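Local coordinates for iron aquisition yersiniabactin synthesis enzyme, YbtT (Escherichia coli, PDB 6BA9), which acts as a low-specificity type II thioesterase that maintains production of the metallophore yersiniabactin, probably by hydrolysing unwanted acyl groups from the assembly line, at residues 98-103 with 108-113; 83-88 with 242-247. The protein carries 1 engineered substitution. All blocks are in the same frame, centred on the assembly; numbering follows the deposited sequence.

Contact 1: residues 98-103 with 108-113; sequences ETCRLL and LAPQGL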
loop_
_atom_site.group_PDB
_atom_site.type_symbol
_atom_site.label_atom_id
_atom_site.label_comp_id
_atom_site.label_asym_id
_atom_site.label_seq_id
_atom_site.Cartn_x
_atom_site.Cartn_y
_atom_site.Cartn_z
ATOM N N GLU A 98 -3.357 4.753 7.748
ATOM C CA GLU A 98 -2.877 5.301 9.017
ATOM C C GLU A 98 -2.051 6.568 8.810
ATOM O O GLU A 98 -2.099 7.486 9.640
ATOM C CB GLU A 98 -2.114 4.225 9.804
ATOM C CG GLU A 98 -2.970 3.067 10.317
ATOM C CD GLU A 98 -3.907 3.452 11.435
ATOM O OE1 GLU A 98 -3.706 4.522 12.061
ATOM O OE2 GLU A 98 -4.861 2.680 11.669
ATOM N N THR A 99 -1.321 6.656 7.701
ATOM C CA THR A 99 -0.613 7.884 7.356
ATOM C C THR A 99 -1.593 9.013 7.087
ATOM O O THR A 99 -1.410 10.143 7.569
ATOM C CB THR A 99 0.275 7.637 6.133
ATOM O OG1 THR A 99 1.228 6.606 6.424
ATOM C CG2 THR A 99 1.051 8.893 5.743
ATOM N N CYS A 100 -2.644 8.716 6.332
ATOM C CA CYS A 100 -3.657 9.710 6.026
ATOM C C CYS A 100 -4.333 10.188 7.295
ATOM O O CYS A 100 -4.610 11.389 7.437
ATOM C CB CYS A 100 -4.674 9.114 5.049
ATOM S SG CYS A 100 -5.755 10.344 4.258
ATOM N N ARG A 101 -4.572 9.280 8.237
ATOM C CA ARG A 101 -5.156 9.642 9.531
ATOM C C ARG A 101 -4.302 10.694 10.224
ATOM O O ARG A 101 -4.812 11.727 10.679
ATOM C CB ARG A 101 -5.300 8.388 10.385
ATOM C CG ARG A 101 -5.880 8.559 11.780
ATOM C CD ARG A 101 -6.499 7.225 12.309
ATOM N NE ARG A 101 -6.428 7.176 13.765
ATOM C CZ ARG A 101 -5.918 6.179 14.489
ATOM N NH1 ARG A 101 -5.437 5.083 13.916
ATOM N NH2 ARG A 101 -5.908 6.276 15.817
ATOM N N LEU A 102 -2.988 10.469 10.285
ATOM C CA LEU A 102 -2.107 11.425 10.952
ATOM C C LEU A 102 -2.087 12.766 10.226
ATOM O O LEU A 102 -2.144 13.822 10.864
ATOM C CB LEU A 102 -0.690 10.853 11.045
ATOM C CG LEU A 102 -0.539 9.610 11.930
ATOM C CD1 LEU A 102 0.827 9.009 11.808
ATOM C CD2 LEU A 102 -0.836 9.923 13.413
ATOM N N LEU A 103 -2.002 12.763 8.897
ATOM C CA LEU A 103 -1.918 14.011 8.148
ATOM C C LEU A 103 -3.208 14.810 8.250
ATOM O O LEU A 103 -3.180 16.044 8.392
ATOM C CB LEU A 103 -1.577 13.742 6.691
ATOM C CG LEU A 103 -0.182 13.176 6.493
ATOM C CD1 LEU A 103 -0.000 12.908 5.020
ATOM C CD2 LEU A 103 0.903 14.108 7.002
ATOM N N LEU A 108 -3.352 18.839 7.523
ATOM C CA LEU A 108 -2.564 18.944 6.309
ATOM C C LEU A 108 -3.337 18.576 5.052
ATOM O O LEU A 108 -2.846 18.829 3.941
ATOM C CB LEU A 108 -1.257 18.165 6.463
ATOM C CG LEU A 108 -0.403 18.867 7.533
ATOM C CD1 LEU A 108 0.811 18.050 7.857
ATOM C CD2 LEU A 108 0.020 20.266 7.073
ATOM N N ALA A 109 -4.536 18.025 5.203
ATOM C CA ALA A 109 -5.509 17.963 4.121
ATOM C C ALA A 109 -4.949 17.224 2.913
ATOM O O ALA A 109 -4.816 17.822 1.837
ATOM C CB ALA A 109 -5.919 19.384 3.715
ATOM N N PRO A 110 -4.609 15.947 3.032
ATOM C CA PRO A 110 -4.354 15.156 1.813
ATOM C C PRO A 110 -5.557 15.250 0.880
ATOM O O PRO A 110 -6.696 15.353 1.328
ATOM C CB PRO A 110 -4.167 13.726 2.334
ATOM C CG PRO A 110 -4.020 13.840 3.814
ATOM C CD PRO A 110 -4.676 15.120 4.244
ATOM N N GLN A 111 -5.310 15.234 -0.425
ATOM C CA GLN A 111 -6.394 15.387 -1.389
ATOM C C GLN A 111 -7.086 14.081 -1.740
ATOM O O GLN A 111 -8.207 14.104 -2.264
ATOM C CB GLN A 111 -5.881 16.073 -2.656
ATOM C CG GLN A 111 -5.317 17.455 -2.351
ATOM C CD GLN A 111 -6.332 18.362 -1.706
ATOM O OE1 GLN A 111 -7.337 18.716 -2.317
ATOM N NE2 GLN A 111 -6.086 18.736 -0.443
ATOM N N GLY A 112 -6.486 12.942 -1.447
ATOM C CA GLY A 112 -7.118 11.695 -1.789
ATOM C C GLY A 112 -6.392 10.534 -1.152
ATOM O O GLY A 112 -5.177 10.623 -0.916
ATOM N N LEU A 113 -7.138 9.464 -0.886
ATOM C CA LEU A 113 -6.652 8.205 -0.331
ATOM C C LEU A 113 -7.172 7.071 -1.208
ATOM O O LEU A 113 -8.385 6.981 -1.453
ATOM C CB LEU A 113 -7.157 8.008 1.094
ATOM C CG LEU A 113 -6.816 6.669 1.739
ATOM C CD1 LEU A 113 -5.284 6.452 1.851
ATOM C CD2 LEU A 113 -7.528 6.561 3.086
#

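Contact 2: residues 83-88 with 242-247; sequences PLLLAG and RHFPHA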
loop_
_atom_site.group_PDB
_atom_site.type_symbol
_atom_site.label_atom_id
_atom_site.label_comp_id
_atom_site.label_asym_id
_atom_site.label_seq_id
_atom_site.Cartn_x
_atom_site.Cartn_y
_atom_site.Cartn_z
ATOM N N PRO A 83 -1.024 19.108 -4.191
ATOM C CA PRO A 83 -2.075 18.104 -3.956
ATOM C C PRO A 83 -1.458 16.729 -3.746
ATOM O O PRO A 83 -0.844 16.180 -4.659
ATOM C CB PRO A 83 -2.904 18.136 -5.246
ATOM C CG PRO A 83 -2.544 19.382 -5.939
ATOM C CD PRO A 83 -1.157 19.741 -5.520
ATOM N N LEU A 84 -1.634 16.172 -2.553
ATOM C CA LEU A 84 -1.039 14.896 -2.173
ATOM C C LEU A 84 -2.094 13.806 -2.253
ATOM O O LEU A 84 -3.185 13.930 -1.675
ATOM C CB LEU A 84 -0.483 14.969 -0.752
ATOM C CG LEU A 84 0.066 13.646 -0.199
ATOM C CD1 LEU A 84 1.334 13.208 -0.926
ATOM C CD2 LEU A 84 0.340 13.774 1.280
ATOM N N LEU A 85 -1.765 12.737 -2.967
ATOM C CA LEU A 85 -2.572 11.524 -3.016
ATOM C C LEU A 85 -1.795 10.381 -2.377
ATOM O O LEU A 85 -0.641 10.135 -2.742
ATOM C CB LEU A 85 -2.910 11.170 -4.468
ATOM C CG LEU A 85 -3.669 12.244 -5.265
ATOM C CD1 LEU A 85 -3.754 11.843 -6.732
ATOM C CD2 LEU A 85 -5.053 12.426 -4.701
ATOM N N LEU A 86 -2.402 9.704 -1.411
ATOM C CA LEU A 86 -1.790 8.550 -0.763
ATOM C C LEU A 86 -2.474 7.290 -1.250
ATOM O O LEU A 86 -3.703 7.228 -1.251
ATOM C CB LEU A 86 -1.966 8.615 0.750
ATOM C CG LEU A 86 -1.063 9.583 1.480
ATOM C CD1 LEU A 86 -1.586 9.795 2.910
ATOM C CD2 LEU A 86 0.344 9.031 1.511
ATOM N N ALA A 87 -1.699 6.303 -1.676
ATOM C CA ALA A 87 -2.230 5.039 -2.163
ATOM C C ALA A 87 -1.478 3.878 -1.523
ATOM O O ALA A 87 -0.309 4.001 -1.156
ATOM C CB ALA A 87 -2.085 4.931 -3.672
ATOM N N GLY A 88 -2.143 2.737 -1.406
ATOM C CA GLY A 88 -1.472 1.531 -0.956
ATOM C C GLY A 88 -2.240 0.304 -1.367
ATOM O O GLY A 88 -3.466 0.344 -1.508
ATOM N N ARG A 242 -9.267 9.229 -12.736
ATOM C CA ARG A 242 -10.688 9.508 -12.972
ATOM C C ARG A 242 -11.388 9.979 -11.709
ATOM O O ARG A 242 -12.324 10.789 -11.770
ATOM C CB ARG A 242 -11.414 8.239 -13.443
ATOM C CG ARG A 242 -11.178 7.843 -14.865
ATOM C CD ARG A 242 -12.044 6.619 -15.213
ATOM N NE ARG A 242 -13.476 6.922 -15.103
ATOM C CZ ARG A 242 -14.356 6.286 -14.323
ATOM N NH1 ARG A 242 -13.997 5.259 -13.564
ATOM N NH2 ARG A 242 -15.625 6.675 -14.319
ATOM N N HIS A 243 -10.984 9.454 -10.553
ATOM C CA HIS A 243 -11.707 9.706 -9.315
ATOM C C HIS A 243 -11.210 10.908 -8.514
ATOM O O HIS A 243 -11.858 11.272 -7.533
ATOM C CB HIS A 243 -11.723 8.453 -8.429
ATOM C CG HIS A 243 -12.656 7.394 -8.920
ATOM N ND1 HIS A 243 -12.279 6.407 -9.799
ATOM C CD2 HIS A 243 -13.977 7.196 -8.679
ATOM C CE1 HIS A 243 -13.316 5.633 -10.066
ATOM N NE2 HIS A 243 -14.361 6.093 -9.401
ATOM N N PHE A 244 -10.089 11.529 -8.891
ATOM C CA PHE A 244 -9.555 12.692 -8.176
ATOM C C PHE A 244 -9.285 13.820 -9.163
ATOM O O PHE A 244 -8.175 14.348 -9.247
ATOM C CB PHE A 244 -8.313 12.301 -7.371
ATOM C CG PHE A 244 -8.608 11.282 -6.313
ATOM C CD1 PHE A 244 -9.143 11.658 -5.090
ATOM C CD2 PHE A 244 -8.416 9.937 -6.563
ATOM C CE1 PHE A 244 -9.450 10.712 -4.125
ATOM C CE2 PHE A 244 -8.726 8.989 -5.597
ATOM C CZ PHE A 244 -9.247 9.371 -4.384
ATOM N N PRO A 245 -10.307 14.237 -9.918
ATOM C CA PRO A 245 -10.074 15.277 -10.933
ATOM C C PRO A 245 -9.617 16.594 -10.349
ATOM O O PRO A 245 -8.886 17.333 -11.019
ATOM C CB PRO A 245 -11.440 15.406 -11.623
ATOM C CG PRO A 245 -12.424 14.900 -10.616
ATOM C CD PRO A 245 -11.713 13.789 -9.912
ATOM N N HIS A 246 -10.041 16.923 -9.129
ATOM C CA HIS A 246 -9.550 18.132 -8.473
ATOM C C HIS A 246 -8.035 18.103 -8.347
ATOM O O HIS A 246 -7.344 19.067 -8.698
ATOM C CB HIS A 246 -10.221 18.296 -7.098
ATOM C CG HIS A 246 -10.016 17.141 -6.150
ATOM N ND1 HIS A 246 -10.433 15.852 -6.425
ATOM C CD2 HIS A 246 -9.470 17.097 -4.908
ATOM C CE1 HIS A 246 -10.141 15.066 -5.402
ATOM N NE2 HIS A 246 -9.556 15.796 -4.466
ATOM N N ALA A 247 -7.496 16.983 -7.882
ATOM C CA ALA A 247 -6.067 16.899 -7.602
ATOM C C ALA A 247 -5.245 17.022 -8.871
ATOM O O ALA A 247 -4.163 17.622 -8.860
ATOM C CB ALA A 247 -5.767 15.563 -6.925
#

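Contact 1: residues 98-103 with 108-113
L103 and L108 mark the closest backbone approach, with their CA atoms 5.3 Å apart where the end of helix 91-105 turns back. The link is a hydrogen bond from L108 N to L103 O of 2.9 Å, with an N-H...O angle of 159° and the donor tilted 24° from the carbonyl plane. Because it spans five residues, its 6→1 pattern is consistent with a Schellman-type helix end. Beyond L108, A109 takes a left-handed conformation and P110 is extended; Q111 bends the chain once more, and strand 112-116 begins at G112.

The pyrrolidine of P110 fits against two side chains one helical turn apart. Its CG lies 3.8 Å from L103 CB and also 3.9 Å from C100 SG, while CD is a more distant neighbour of L103 CB. C100 turns its sulfur anti to its own backbone N (chi1 -166°), which places SG between the proline ring and L113, with L113 CB 4.2 Å from that sulfur. At the turn itself, L103 and L108 run obliquely to each other and meet through single methyls, L103 CD2 and L108 CD1, 4.0 Å apart. L108 CB lies 3.5 Å from L103 O, the oxygen that its own N-H engages. Within the segment 108-113, Q111 folds its amide back so that NE2 donates to A109 O over 2.8 Å. L86 of strand 84-89 touches both C100 and L103, continuing the apolar layer onto the sheet.

The helix returning to a strand parallel to and beside the one that preceded it is the second half of a beta-alpha-beta crossover, here the unit 84-89, 91-105, 112-116 of an alpha/beta-hydrolase fold.

Contact 2: residues 83-88 with 242-247
In this alpha/beta-hydrolase fold, the start of central strand 84-89 is covered by the end of the modelled chain, where P83 and L85 pack against F244 and A247. The paired segments lie more than 150 residues apart in sequence; the contact is small, burying 181 Å² in total, and its side-chain contacts are apolar. The backbones come nearest at P83 and A247, whose CA atoms are 5.5 Å apart.

L85 carries most of the strand's share through one methyl, CD2. With CG beside the backbone N (chi1 -58°), the side chain reaches across to the covering segment, where CD2 lies 3.9 Å from A247 CB and 4.1 Å from F244 CG. Seen from CD2, these two partners subtend an angle of about 81°, which is the evidence that the methyl sits in a corner between the phenylalanine and the alanine. The side chains of L85 and F244 run antiparallel alongside one another, and the methyl approaches the ring obliquely. P83 meets A247 from a direction roughly at right angles to L85: its CB is 4.2 Å from A247 CB, and its CG lies 3.8 Å from A247 O. Within the covering segment, a weak bond from A247 N to F244 O spans the turn between the two contacting residues.

L84 and L86 send their side chains the other way, onto helix 91-105, while L85 also touches L17 of strand 16-20 and F244 touches I114 of strand 112-116. The chain end thus lies on the face of the sheet across from helix 91-105, after helix 233-243, lying against strands 84-89 and 112-116.

How the contacts relate
Contacts 1 and 2 have centres about 11 Å apart and pack on the two faces of one pair of parallel strands. They are stitched together by probable backbone hydrogen bonds, Q111 N to L84 O at 2.8 Å and L86 N to G112 O at 3.0 Å. Contact 2 also reaches contact 1 directly: F244 CE1 lies 3.4 Å from G112 CA, and H246 NE2 hydrogen-bonds to Q111 O. As in relatives, the nucleophile elbow probably follows at the end of strand 84-89, where an engineered alanine replaces the serine. Both contacts probably lie away from it: G88 CA is 11.1 Å from C100 SG and 12.1 Å from L85 CD2.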